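Local coordinates for conserved hypothetical protein (Sulfolobus solfataricus, PDB 2FNA) that binds ADP and magnesium and, as an archaeal AAA+ ATPase, probably hydrolyses ATP, though its cellular role is not established, at residues 159-164 / 171-176; 129-134 / 139-144; 303-308 / 327-332; 280-285 / 290-295; 7-10 / 14-17. One frame throughout, in Å; residues are numbered along the deposited sequence. Where two conformers were deposited one is given.

Interaction 1: residues 159-164 / 171-176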
# COMPACT_ATOMS: atom_id res chain seq x y z
N PRO A 159 20.49 -0.04 -6.93
CA PRO A 159 21.67 -0.89 -7.07
C PRO A 159 21.87 -1.84 -5.88
O PRO A 159 22.24 -2.98 -6.07
CB PRO A 159 22.82 0.10 -7.19
CG PRO A 159 22.19 1.37 -7.66
CD PRO A 159 20.83 1.39 -7.02
N ALA A 160 21.58 -1.37 -4.68
CA ALA A 160 21.62 -2.22 -3.48
C ALA A 160 20.56 -3.33 -3.50
O ALA A 160 20.84 -4.47 -3.15
CB ALA A 160 21.43 -1.35 -2.26
N LEU A 161 19.35 -3.00 -3.92
CA LEU A 161 18.30 -4.01 -4.08
C LEU A 161 18.69 -5.08 -5.08
O LEU A 161 18.39 -6.25 -4.85
CB LEU A 161 17.00 -3.35 -4.52
CG LEU A 161 16.37 -2.42 -3.50
CD1 LEU A 161 15.15 -1.69 -4.05
CD2 LEU A 161 16.01 -3.21 -2.25
N ALA A 162 19.33 -4.67 -6.18
CA ALA A 162 19.78 -5.61 -7.22
C ALA A 162 20.93 -6.47 -6.72
O ALA A 162 20.99 -7.66 -6.98
CB ALA A 162 20.21 -4.85 -8.47
N TYR A 163 21.85 -5.86 -5.99
CA TYR A 163 22.95 -6.59 -5.37
C TYR A 163 22.44 -7.72 -4.44
O TYR A 163 22.94 -8.85 -4.49
CB TYR A 163 23.89 -5.63 -4.62
CG TYR A 163 24.97 -6.38 -3.88
CD1 TYR A 163 26.04 -6.91 -4.57
CD2 TYR A 163 24.87 -6.64 -2.51
CE1 TYR A 163 27.02 -7.64 -3.94
CE2 TYR A 163 25.86 -7.38 -1.85
CZ TYR A 163 26.92 -7.88 -2.58
OH TYR A 163 27.92 -8.62 -1.99
N ALA A 164 21.47 -7.40 -3.60
CA ALA A 164 20.82 -8.35 -2.73
C ALA A 164 20.12 -9.44 -3.53
O ALA A 164 20.30 -10.63 -3.28
CB ALA A 164 19.82 -7.62 -1.82
N ILE A 171 18.33 -12.75 2.12
CA ILE A 171 17.58 -11.49 2.23
C ILE A 171 16.39 -11.61 1.30
O ILE A 171 16.55 -11.86 0.10
CB ILE A 171 18.44 -10.22 1.87
CG1 ILE A 171 19.61 -10.00 2.85
CG2 ILE A 171 17.58 -8.95 1.80
CD1 ILE A 171 19.24 -9.57 4.22
N LYS A 172 15.18 -11.51 1.88
CA LYS A 172 13.92 -11.61 1.16
C LYS A 172 13.09 -10.35 1.37
O LYS A 172 12.71 -10.05 2.50
CB LYS A 172 13.13 -12.81 1.67
CG LYS A 172 13.86 -14.12 1.64
CD LYS A 172 14.19 -14.54 0.23
CE LYS A 172 14.97 -15.86 0.16
NZ LYS A 172 15.54 -15.89 -1.19
N PHE A 173 12.83 -9.61 0.29
CA PHE A 173 12.06 -8.39 0.37
C PHE A 173 10.60 -8.64 0.15
O PHE A 173 10.19 -9.44 -0.74
CB PHE A 173 12.49 -7.39 -0.71
CG PHE A 173 13.87 -6.86 -0.53
CD1 PHE A 173 14.08 -5.69 0.20
CD2 PHE A 173 14.96 -7.48 -1.11
CE1 PHE A 173 15.35 -5.19 0.40
CE2 PHE A 173 16.23 -6.97 -0.95
CZ PHE A 173 16.42 -5.83 -0.19
N ILE A 174 9.78 -7.89 0.89
CA ILE A 174 8.38 -7.82 0.60
C ILE A 174 8.05 -6.35 0.39
O ILE A 174 8.23 -5.53 1.29
CB ILE A 174 7.49 -8.44 1.73
CG1 ILE A 174 7.79 -9.93 1.89
CG2 ILE A 174 6.01 -8.25 1.43
CD1 ILE A 174 7.18 -10.51 3.14
N MSE A 175 7.57 -6.02 -0.81
CA MSE A 175 7.27 -4.63 -1.15
C MSE A 175 5.82 -4.53 -1.57
O MSE A 175 5.40 -5.17 -2.55
CB MSE A 175 8.15 -4.14 -2.32
CG MSE A 175 9.62 -4.43 -2.10
SE MSE A 175 10.86 -3.64 -3.38
CE MSE A 175 12.40 -4.35 -2.58
N SER A 176 5.08 -3.69 -0.88
CA SER A 176 3.67 -3.52 -1.18
C SER A 176 3.43 -2.16 -1.81
O SER A 176 4.21 -1.23 -1.62
CB SER A 176 2.83 -3.64 0.08
OG SER A 176 3.00 -2.50 0.90
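The ring of Phe173 has Leu161 over one face and Ala164 at its edge. Leu161 brings a single methyl, CD2, over that face and stands 3.4 Å from Phe173 CZ and equally far from CE1. Ala164 CB lies in the plane of the ring, 3.8 Å from Phe173 CE2, so one aromatic group fills the notch between two residues about a turn apart on the helix. The phenyl ring is sent toward the helix by its first torsion, with CG anti to the carbonyl carbon (chi1 -67°).

Beyond the ring, the selenomethionine Met175 reaches out with an extended chain and meets Leu161 tip to tip, its CE 3.8 Å from Leu161 CD2. At the other end Ile171 CG2 makes only a distant contact, 4.5 Å from Ala164 CB. All five of these residues are buried, and the joint is wholly apolar.

This is the second half of a beta-alpha-beta crossover: helix 158-167 packs on strand 171-177, which follows it, their short segments approaching to 9.9 Å between axes at 128°. Phe173 also touches Ile141 of strand 139-144, Ile32 of strand 32-37 and Leu128 of helix 124-133, which places the contact between the parallel sheet and its helical layer.

Interaction 2: residues 129-134 / 139-144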
# COMPACT_ATOMS: atom_id res chain seq x y z
N GLU A 129 23.87 -6.99 3.83
CA GLU A 129 24.85 -8.05 3.89
C GLU A 129 25.19 -8.43 5.33
O GLU A 129 25.50 -9.59 5.61
CB GLU A 129 26.11 -7.64 3.11
CG GLU A 129 27.00 -8.81 2.76
CD GLU A 129 27.92 -8.56 1.57
OE1 GLU A 129 27.78 -7.53 0.87
OE2 GLU A 129 28.79 -9.43 1.35
N SER A 130 25.11 -7.47 6.24
CA SER A 130 25.40 -7.72 7.67
C SER A 130 24.23 -8.38 8.40
O SER A 130 24.43 -9.12 9.36
CB SER A 130 25.77 -6.43 8.38
OG SER A 130 24.63 -5.62 8.57
N PHE A 131 23.00 -8.10 7.96
CA PHE A 131 21.83 -8.82 8.44
C PHE A 131 22.00 -10.27 8.07
O PHE A 131 21.77 -11.16 8.90
CB PHE A 131 20.54 -8.33 7.79
CG PHE A 131 20.19 -6.89 8.06
CD1 PHE A 131 20.75 -6.18 9.10
CD2 PHE A 131 19.25 -6.25 7.24
CE1 PHE A 131 20.39 -4.85 9.32
CE2 PHE A 131 18.89 -4.92 7.47
CZ PHE A 131 19.47 -4.23 8.52
N GLU A 132 22.40 -10.50 6.82
CA GLU A 132 22.63 -11.86 6.31
C GLU A 132 23.76 -12.55 7.06
O GLU A 132 23.64 -13.73 7.37
CB GLU A 132 22.86 -11.85 4.78
CG GLU A 132 23.57 -13.10 4.25
CD GLU A 132 23.28 -13.42 2.81
OE1 GLU A 132 22.17 -13.10 2.33
OE2 GLU A 132 24.15 -14.05 2.16
N GLN A 133 24.85 -11.84 7.36
CA GLN A 133 25.93 -12.40 8.20
C GLN A 133 25.47 -12.82 9.60
O GLN A 133 25.96 -13.82 10.14
CB GLN A 133 27.11 -11.42 8.35
CG GLN A 133 28.36 -11.82 7.57
CD GLN A 133 28.33 -11.41 6.09
OE1 GLN A 133 29.30 -10.84 5.57
NE2 GLN A 133 27.21 -11.69 5.41
N ALA A 134 24.54 -12.05 10.16
CA ALA A 134 24.08 -12.23 11.53
C ALA A 134 22.96 -13.31 11.69
O ALA A 134 22.56 -13.62 12.82
CB ALA A 134 23.59 -10.88 12.07
N VAL A 139 16.05 -13.31 6.35
CA VAL A 139 15.63 -12.08 7.03
C VAL A 139 14.75 -11.36 6.03
O VAL A 139 15.13 -11.23 4.87
CB VAL A 139 16.81 -11.18 7.38
CG1 VAL A 139 16.34 -9.90 8.04
CG2 VAL A 139 17.84 -11.94 8.26
N ILE A 140 13.60 -10.90 6.49
CA ILE A 140 12.62 -10.29 5.64
C ILE A 140 12.72 -8.80 5.81
O ILE A 140 12.78 -8.28 6.94
CB ILE A 140 11.22 -10.78 6.00
CG1 ILE A 140 11.19 -12.31 5.88
CG2 ILE A 140 10.16 -10.08 5.14
CD1 ILE A 140 9.94 -12.93 6.38
N ILE A 141 12.76 -8.11 4.68
CA ILE A 141 12.79 -6.67 4.65
C ILE A 141 11.48 -6.23 4.03
O ILE A 141 11.22 -6.49 2.84
CB ILE A 141 13.94 -6.09 3.83
CG1 ILE A 141 15.27 -6.73 4.19
CG2 ILE A 141 13.97 -4.57 4.02
CD1 ILE A 141 15.92 -6.22 5.42
N VAL A 142 10.65 -5.58 4.84
CA VAL A 142 9.35 -5.13 4.41
C VAL A 142 9.41 -3.66 4.13
O VAL A 142 9.80 -2.85 5.01
CB VAL A 142 8.27 -5.40 5.49
CG1 VAL A 142 6.92 -4.95 5.03
CG2 VAL A 142 8.24 -6.88 5.85
N LEU A 143 9.00 -3.32 2.92
CA LEU A 143 8.82 -1.95 2.50
C LEU A 143 7.36 -1.81 2.19
O LEU A 143 6.92 -2.07 1.08
CB LEU A 143 9.66 -1.67 1.26
CG LEU A 143 11.16 -1.95 1.37
CD1 LEU A 143 11.85 -1.64 0.08
CD2 LEU A 143 11.79 -1.17 2.48
N ASP A 144 6.59 -1.43 3.21
CA ASP A 144 5.16 -1.36 3.09
C ASP A 144 4.79 0.03 2.56
O ASP A 144 4.97 1.04 3.23
CB ASP A 144 4.52 -1.67 4.44
CG ASP A 144 3.01 -1.95 4.36
OD1 ASP A 144 2.42 -1.94 3.27
OD2 ASP A 144 2.41 -2.17 5.46
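Phe131 and Ile141 meet in the alpha/beta core of a P-loop NTPase fold, where helix 124-133 leads through a short connection into strand 139-144 of the central parallel sheet. The close part is narrow. Ile141 CD1 comes up to the edge of the Phe131 ring, near its plane, and lies 3.8 Å from both CD2 and CE2, the two side chains crossing at about a right angle. Two torsions of Ile141 together set CD1 at the ring edge: CG1 is anti to the carbonyl carbon (chi1 -49°), and chi2 is -80°.

The packing is slacker at Val139. Val139 CG1 is 4.5 Å from Phe131 CB, so the valine flanks the root of the aromatic side chain and does not reach its ring. The solvent side belongs to the helix alone: Gln133 is exposed, and Glu129 and Glu132 are partly so, each carboxylate tied to a more distant piece of chain, Tyr163 and the backbone of Arg170 respectively.

Phe131 is further enclosed by Leu95 of helix 95-98 and Ile171 of the adjoining strand, so this aromatic residue joins two helices to the sheet. At the loose end, Val139 CG2 rests 4.1 Å from the carbonyl oxygen Phe131 O.

Interaction 3: residues 303-308 / 327-332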
# COMPACT_ATOMS: atom_id res chain seq x y z
N GLY A 303 -16.81 8.12 -17.54
CA GLY A 303 -16.87 8.95 -18.73
C GLY A 303 -15.71 8.69 -19.68
O GLY A 303 -14.77 7.96 -19.35
N LYS A 304 -15.79 9.30 -20.86
CA LYS A 304 -14.73 9.17 -21.87
C LYS A 304 -13.89 10.45 -21.89
O LYS A 304 -14.26 11.46 -21.28
CB LYS A 304 -15.36 8.90 -23.24
CG LYS A 304 -16.17 7.59 -23.31
CD LYS A 304 -17.39 7.71 -24.22
CE LYS A 304 -17.55 6.48 -25.13
NZ LYS A 304 -16.58 6.49 -26.27
N TRP A 305 -12.75 10.38 -22.58
CA TRP A 305 -11.90 11.54 -22.87
C TRP A 305 -12.68 12.79 -23.24
O TRP A 305 -12.43 13.86 -22.69
CB TRP A 305 -10.98 11.20 -24.03
CG TRP A 305 -10.00 12.26 -24.38
CD1 TRP A 305 -10.24 13.40 -25.09
CD2 TRP A 305 -8.61 12.26 -24.07
NE1 TRP A 305 -9.08 14.12 -25.23
CE2 TRP A 305 -8.06 13.44 -24.61
CE3 TRP A 305 -7.77 11.38 -23.39
CZ2 TRP A 305 -6.72 13.76 -24.49
CZ3 TRP A 305 -6.43 11.70 -23.27
CH2 TRP A 305 -5.92 12.88 -23.82
N SER A 306 -13.60 12.65 -24.20
CA SER A 306 -14.44 13.76 -24.63
C SER A 306 -15.16 14.41 -23.45
O SER A 306 -15.24 15.64 -23.38
CB SER A 306 -15.46 13.31 -25.69
OG SER A 306 -16.13 12.11 -25.33
N ASP A 307 -15.65 13.60 -22.50
CA ASP A 307 -16.36 14.13 -21.33
C ASP A 307 -15.40 14.91 -20.41
O ASP A 307 -15.76 15.96 -19.86
CB ASP A 307 -17.05 12.99 -20.55
CG ASP A 307 -18.04 12.20 -21.40
OD1 ASP A 307 -19.13 12.73 -21.72
OD2 ASP A 307 -17.72 11.04 -21.75
N VAL A 308 -14.20 14.38 -20.23
CA VAL A 308 -13.14 15.03 -19.43
C VAL A 308 -12.77 16.38 -20.11
O VAL A 308 -12.79 17.44 -19.47
CB VAL A 308 -11.90 14.09 -19.28
CG1 VAL A 308 -10.75 14.83 -18.64
CG2 VAL A 308 -12.24 12.84 -18.45
N ASN A 327 -1.70 13.81 -19.52
CA ASN A 327 -0.88 13.81 -18.31
C ASN A 327 -1.72 13.72 -17.03
O ASN A 327 -1.34 13.01 -16.10
CB ASN A 327 0.03 15.06 -18.29
CG ASN A 327 0.72 15.28 -16.95
OD1 ASN A 327 1.46 14.42 -16.45
ND2 ASN A 327 0.53 16.48 -16.38
N TYR A 328 -2.84 14.44 -16.98
CA TYR A 328 -3.73 14.38 -15.81
C TYR A 328 -4.33 12.96 -15.62
O TYR A 328 -4.33 12.42 -14.51
CB TYR A 328 -4.87 15.40 -15.94
CG TYR A 328 -4.43 16.84 -16.14
CD1 TYR A 328 -3.36 17.37 -15.43
CD2 TYR A 328 -5.14 17.69 -17.00
CE1 TYR A 328 -2.97 18.70 -15.59
CE2 TYR A 328 -4.76 19.03 -17.17
CZ TYR A 328 -3.67 19.52 -16.46
OH TYR A 328 -3.27 20.83 -16.61
N LEU A 329 -4.82 12.37 -16.69
CA LEU A 329 -5.37 11.02 -16.61
C LEU A 329 -4.30 9.98 -16.33
O LEU A 329 -4.54 9.04 -15.59
CB LEU A 329 -6.15 10.65 -17.88
CG LEU A 329 -7.38 11.51 -18.13
CD1 LEU A 329 -7.98 11.23 -19.51
CD2 LEU A 329 -8.41 11.32 -17.02
N THR A 330 -3.11 10.14 -16.90
CA THR A 330 -1.98 9.23 -16.62
C THR A 330 -1.57 9.25 -15.15
O THR A 330 -1.27 8.20 -14.58
CB THR A 330 -0.75 9.59 -17.49
OG1 THR A 330 -1.07 9.35 -18.86
CG2 THR A 330 0.49 8.75 -17.08
N GLN A 331 -1.51 10.44 -14.56
CA GLN A 331 -1.17 10.56 -13.16
C GLN A 331 -2.23 9.86 -12.28
O GLN A 331 -1.89 9.09 -11.37
CB GLN A 331 -0.99 12.03 -12.78
CG GLN A 331 0.29 12.66 -13.34
CD GLN A 331 1.53 11.90 -12.88
OE1 GLN A 331 1.89 11.93 -11.71
NE2 GLN A 331 2.18 11.21 -13.81
N LEU A 332 -3.50 10.12 -12.58
CA LEU A 332 -4.63 9.54 -11.83
C LEU A 332 -4.60 8.02 -11.92
O LEU A 332 -4.81 7.30 -10.91
CB LEU A 332 -5.97 10.11 -12.37
CG LEU A 332 -6.27 11.56 -11.94
CD1 LEU A 332 -7.47 12.14 -12.67
CD2 LEU A 332 -6.50 11.63 -10.44
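Trp305 and Leu329 make the closer of two apolar contacts here. Leu329 CD1 approaches the six-membered part of the indole obliquely, 3.9 Å from Trp305 CE3 and 4.1 Å from Trp305 CZ3. The indole swings over to it because CG is anti to the backbone N of Trp305 (chi1 -177°). The other branch, Leu329 CD2, faces Val308 CG2 at 4.4 Å, so one methyl serves each of two residues in the first turn of helix 305-316.

The polar contact described here is internal to segment 303-308. Asp307 OD2 accepts the backbone N-H of the N-cap residue, Lys304 N, at 2.7 Å and 164° through its anti lone pair. This is one half of a capping box; the Lys304 side chain supplies no return bond. Tyr328 and Gln331 bond Arg291 and Arg285 instead.

Both helices belong to a predicted winged helix-turn-helix domain, and Ile338 also packs on Leu329. The chemistry implies that apolar surface joins them, while the aspartate bond is consistent with steadying the start of helix 305-316.

Interaction 4: residues 280-285 / 290-295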
# COMPACT_ATOMS: atom_id res chain seq x y z
N ASN A 280 -3.51 14.50 -0.33
CA ASN A 280 -2.16 13.96 -0.46
C ASN A 280 -1.71 13.83 -1.92
O ASN A 280 -0.59 14.18 -2.26
CB ASN A 280 -2.01 12.59 0.19
CG ASN A 280 -2.18 12.62 1.67
OD1 ASN A 280 -2.09 13.66 2.29
ND2 ASN A 280 -2.40 11.46 2.25
N PHE A 281 -2.60 13.31 -2.77
CA PHE A 281 -2.34 13.29 -4.20
C PHE A 281 -2.08 14.67 -4.80
O PHE A 281 -1.23 14.81 -5.66
CB PHE A 281 -3.49 12.61 -4.97
CG PHE A 281 -3.34 12.66 -6.48
CD1 PHE A 281 -2.52 11.75 -7.15
CD2 PHE A 281 -3.99 13.64 -7.22
CE1 PHE A 281 -2.37 11.82 -8.54
CE2 PHE A 281 -3.84 13.71 -8.58
CZ PHE A 281 -3.03 12.81 -9.25
N LEU A 282 -2.81 15.69 -4.35
CA LEU A 282 -2.72 17.02 -4.96
C LEU A 282 -1.53 17.85 -4.42
O LEU A 282 -1.27 18.96 -4.90
CB LEU A 282 -4.02 17.81 -4.71
CG LEU A 282 -5.29 17.30 -5.38
CD1 LEU A 282 -6.49 18.07 -4.88
CD2 LEU A 282 -5.18 17.36 -6.89
N HIS A 283 -0.86 17.31 -3.41
CA HIS A 283 0.32 17.89 -2.84
C HIS A 283 1.39 17.87 -3.92
O HIS A 283 1.68 16.82 -4.51
CB HIS A 283 0.76 17.07 -1.62
CG HIS A 283 1.80 17.73 -0.77
ND1 HIS A 283 2.45 17.07 0.25
CD2 HIS A 283 2.28 18.99 -0.77
CE1 HIS A 283 3.29 17.90 0.84
NE2 HIS A 283 3.22 19.07 0.24
N GLY A 284 1.94 19.05 -4.22
CA GLY A 284 2.89 19.21 -5.32
C GLY A 284 2.27 19.39 -6.71
O GLY A 284 3.01 19.52 -7.69
N ARG A 285 0.94 19.40 -6.80
CA ARG A 285 0.23 19.64 -8.06
C ARG A 285 -0.72 20.79 -7.90
O ARG A 285 -1.78 20.78 -8.51
CB ARG A 285 -0.59 18.41 -8.47
CG ARG A 285 0.16 17.12 -8.50
CD ARG A 285 -0.79 15.92 -8.42
NE ARG A 285 -0.04 14.73 -8.03
CZ ARG A 285 0.56 13.92 -8.89
NH1 ARG A 285 0.53 14.17 -10.18
NH2 ARG A 285 1.23 12.88 -8.44
N LYS A 290 -7.57 22.46 -9.25
CA LYS A 290 -8.96 22.60 -9.70
C LYS A 290 -9.30 21.67 -10.87
O LYS A 290 -10.40 21.14 -10.94
CB LYS A 290 -9.26 24.07 -10.07
CG LYS A 290 -9.30 24.99 -8.85
CD LYS A 290 -9.63 26.44 -9.23
N ARG A 291 -8.34 21.46 -11.75
CA ARG A 291 -8.53 20.59 -12.89
C ARG A 291 -8.71 19.14 -12.46
O ARG A 291 -9.60 18.46 -12.94
CB ARG A 291 -7.33 20.70 -13.83
CG ARG A 291 -7.07 22.13 -14.30
CD ARG A 291 -6.11 22.20 -15.46
NE ARG A 291 -6.19 23.50 -16.11
CZ ARG A 291 -5.63 23.79 -17.28
NH1 ARG A 291 -4.93 22.88 -17.94
NH2 ARG A 291 -5.77 25.00 -17.79
N TYR A 292 -7.85 18.67 -11.56
CA TYR A 292 -8.00 17.32 -11.01
C TYR A 292 -9.37 17.11 -10.32
O TYR A 292 -10.04 16.11 -10.56
CB TYR A 292 -6.84 16.98 -10.06
CG TYR A 292 -5.56 16.58 -10.77
CD1 TYR A 292 -5.51 15.41 -11.53
CD2 TYR A 292 -4.39 17.34 -10.66
CE1 TYR A 292 -4.35 15.02 -12.18
CE2 TYR A 292 -3.21 16.94 -11.32
CZ TYR A 292 -3.20 15.78 -12.08
OH TYR A 292 -2.05 15.36 -12.73
N LEU A 293 -9.79 18.06 -9.47
CA LEU A 293 -11.12 17.99 -8.85
C LEU A 293 -12.21 17.87 -9.91
O LEU A 293 -13.16 17.10 -9.76
CB LEU A 293 -11.40 19.23 -7.97
CG LEU A 293 -10.76 19.20 -6.58
CD1 LEU A 293 -10.60 20.60 -6.01
CD2 LEU A 293 -11.58 18.29 -5.62
N ASN A 294 -12.06 18.63 -10.99
CA ASN A 294 -13.02 18.63 -12.07
C ASN A 294 -13.08 17.26 -12.76
O ASN A 294 -14.16 16.73 -13.03
CB ASN A 294 -12.67 19.71 -13.08
CG ASN A 294 -13.77 19.94 -14.08
OD1 ASN A 294 -14.03 19.11 -14.95
ND2 ASN A 294 -14.42 21.10 -13.97
N ILE A 295 -11.91 16.71 -13.07
CA ILE A 295 -11.81 15.39 -13.71
C ILE A 295 -12.50 14.31 -12.88
O ILE A 295 -13.19 13.45 -13.45
CB ILE A 295 -10.34 14.98 -13.93
CG1 ILE A 295 -9.72 15.78 -15.10
CG2 ILE A 295 -10.23 13.46 -14.16
CD1 ILE A 295 -8.22 15.63 -15.26
O HOH W 1 0.27 16.72 -11.99
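Tyr292 receives an aromatic edge from Phe281 in a T-shaped (edge-to-face) stack, where the end of helix 259-282 turns through a type II beta turn, Leu282 to Arg285, toward helix 289-299 of the predicted winged-helix domain. The ring planes stand at 89° with centroids 5.1 Å apart, and Phe281 CE2 lies over the centre of the tyrosine ring. Leu282 runs past Tyr292 in the opposite direction, Leu282 CD2 lying 3.6 Å from Tyr292 CB. Arg285 comes across at about a right angle, placing Arg285 CD 3.9 Å from Tyr292 CE2.

The next shell explains how the arginine is held. Arg285 NE donates to Phe281 O at 2.7 Å, a bent bond (130°), and lies over the centre of the Phe281 ring; an extended chain from CG to NE carries it back there. NH1 also bonds Gln331 of helix 322-334, and the tyrosine ring makes a second edge-to-face pair with Tyr328. Replacing Tyr292 by an alanine would probably leave the Phe281 edge without the face it packs against, and Tyr328 and Arg285 CD without their aromatic neighbour.

A water joins the two polar ends: it lies in the plane of the Tyr292 ring, 2.8 Å from Tyr292 OH, and accepts a hydrogen bond from Arg285 NH1 at 3.1 Å.

Interaction 5: residues 7-10 / 14-17. With ADP (adenosine-5'-diphosphate), chain D.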
# COMPACT_ATOMS: atom_id res chain seq x y z
N SER A 7 -8.19 -2.13 12.22
CA SER A 7 -6.74 -1.95 12.12
C SER A 7 -6.26 -3.16 11.28
O SER A 7 -7.02 -4.15 11.11
CB SER A 7 -6.03 -1.82 13.48
OG SER A 7 -6.19 -2.98 14.30
N PRO A 8 -5.06 -3.08 10.69
CA PRO A 8 -4.59 -4.26 9.98
C PRO A 8 -4.51 -5.51 10.88
O PRO A 8 -4.04 -5.44 12.00
CB PRO A 8 -3.21 -3.81 9.47
CG PRO A 8 -3.40 -2.33 9.26
CD PRO A 8 -4.10 -1.96 10.54
N LYS A 9 -4.96 -6.65 10.36
CA LYS A 9 -4.99 -7.88 11.14
C LYS A 9 -3.58 -8.40 11.21
O LYS A 9 -2.81 -8.17 10.28
CB LYS A 9 -5.91 -8.93 10.50
CG LYS A 9 -7.38 -8.49 10.31
CD LYS A 9 -8.04 -7.99 11.60
CE LYS A 9 -9.58 -8.05 11.49
NZ LYS A 9 -10.21 -7.05 10.51
N ASP A 10 -3.24 -9.08 12.30
CA ASP A 10 -1.94 -9.72 12.42
C ASP A 10 -2.03 -11.23 12.67
O ASP A 10 -1.01 -11.89 12.80
CB ASP A 10 -1.09 -9.02 13.49
CG ASP A 10 -1.72 -9.06 14.89
OD1 ASP A 10 -2.71 -9.78 15.11
OD2 ASP A 10 -1.19 -8.36 15.78
N ASP A 14 -8.31 -13.96 12.63
CA ASP A 14 -9.10 -12.73 12.52
C ASP A 14 -9.31 -12.29 11.06
O ASP A 14 -9.80 -11.20 10.83
CB ASP A 14 -8.39 -11.60 13.26
CG ASP A 14 -8.15 -11.90 14.75
OD1 ASP A 14 -8.95 -12.62 15.37
OD2 ASP A 14 -7.16 -11.37 15.30
N PHE A 15 -8.97 -13.13 10.09
CA PHE A 15 -8.86 -12.68 8.73
C PHE A 15 -9.62 -13.61 7.80
O PHE A 15 -9.40 -14.80 7.81
CB PHE A 15 -7.36 -12.63 8.39
CG PHE A 15 -7.03 -11.86 7.17
CD1 PHE A 15 -6.98 -10.46 7.20
CD2 PHE A 15 -6.71 -12.52 5.98
CE1 PHE A 15 -6.65 -9.75 6.08
CE2 PHE A 15 -6.39 -11.81 4.86
CZ PHE A 15 -6.35 -10.40 4.91
N PHE A 16 -10.52 -13.05 7.00
CA PHE A 16 -11.32 -13.84 6.03
C PHE A 16 -10.54 -14.27 4.78
O PHE A 16 -10.10 -13.43 4.00
CB PHE A 16 -12.50 -13.00 5.57
CG PHE A 16 -13.36 -13.67 4.55
CD1 PHE A 16 -14.04 -14.84 4.86
CD2 PHE A 16 -13.55 -13.10 3.30
CE1 PHE A 16 -14.85 -15.44 3.92
CE2 PHE A 16 -14.37 -13.69 2.36
CZ PHE A 16 -15.02 -14.85 2.67
N ASP A 17 -10.43 -15.59 4.58
CA ASP A 17 -9.78 -16.23 3.44
C ASP A 17 -8.48 -15.58 3.00
O ASP A 17 -7.57 -15.45 3.83
CB ASP A 17 -10.74 -16.45 2.25
CG ASP A 17 -10.36 -17.68 1.36
OD1 ASP A 17 -9.22 -18.26 1.46
OD2 ASP A 17 -11.23 -18.07 0.55
PB ADP D . -4.09 -2.16 2.87
O1B ADP D . -4.25 -2.95 1.61
O2B ADP D . -4.60 -0.73 2.72
O3B ADP D . -2.78 -2.27 3.58
PA ADP D . -5.14 -3.22 5.43
O1A ADP D . -4.38 -4.46 5.74
O2A ADP D . -4.64 -2.05 6.17
O3A ADP D . -5.26 -2.85 3.85
O5' ADP D . -6.67 -3.57 5.66
C5' ADP D . -7.71 -2.56 5.64
C4' ADP D . -8.76 -2.89 6.69
O4' ADP D . -9.58 -3.98 6.28
C3' ADP D . -8.22 -3.30 8.02
O3' ADP D . -9.21 -2.94 9.01
C2' ADP D . -8.16 -4.81 7.95
O2' ADP D . -8.26 -5.42 9.23
C1' ADP D . -9.39 -5.09 7.14
N9 ADP D . -9.32 -6.25 6.26
C8 ADP D . -8.92 -6.25 4.97
N7 ADP D . -9.05 -7.47 4.45
C5 ADP D . -9.51 -8.28 5.42
C6 ADP D . -9.89 -9.71 5.55
N6 ADP D . -9.75 -10.55 4.50
N1 ADP D . -10.37 -10.15 6.74
C2 ADP D . -10.53 -9.33 7.80
N3 ADP D . -10.23 -8.02 7.75
C4 ADP D . -9.73 -7.47 6.61
O HOH W 2 -5.60 -9.59 14.02
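Lys9 folds over the backbone of Asp14 to put its ammonium group on the nucleotide, and in doing so brings Lys9 CE to 3.2 Å from the carbonyl oxygen Asp14 O, a buried atom with no hydrogen-bond partner in the model. Bends at chi2 (-55°) and chi4 (-69°) curl the chain so that Lys9 NZ donates to both O2' (2.8 Å) and N3 (2.9 Å) of ADP. With the backbone oxygens of Leu3 and Asp5, four acceptors gather round its three N-H groups, so at least one N-H must be shared. The ribose is gripped further by Ser7 O, which accepts from ADP O2' at 2.6 Å.

Segment 14-17 reads the base. Phe16 N donates to N1 and Phe16 O accepts from N6, a pair of backbone bonds that reads the N1/N6 edge of adenine. Adenine lies over one face of the Phe15 ring, ADP N6 3.4 Å above its centre, while Lys9 CG meets the ring edge 3.7 Å from Phe15 CD1. A serine in place of Phe15 would probably leave that side of the adenine without its aromatic cover and open a gap beside the aliphatic part of Lys9.

A water accepts from Asp10 N and donates to Asp14 OD2, linking these two residues. Both segments lie in the loop before helix 19-27, and Pro8 and Phe15 rest on helix 43-54, where Phe15 touches Ser45, Ile46 and Ile49.

Overall arrangement
Along the chain the order is interaction 5, 2, 1, 4 and 3, each closing before the next opens. Interactions 1 and 2, with centres 9 Å apart, share the parallel sheet through the neighbouring strands 171-177 and 139-144 and form one continuous core. Interaction 5 lies about 26 Å from interaction 1, centre to centre, at the nucleotide. Interactions 3 and 4, 13 Å apart, adjoin through helices 289-299 and 322-334; interaction 4 joins the end of helix 259-282 to the predicted winged-helix region. Their centres are 32 to 41 Å from those of the sheet pair. The example illustrates modular construction: an ATPase core with a nucleotide-binding loop, and a predicted winged-helix part that follows helix 259-282 in the chain.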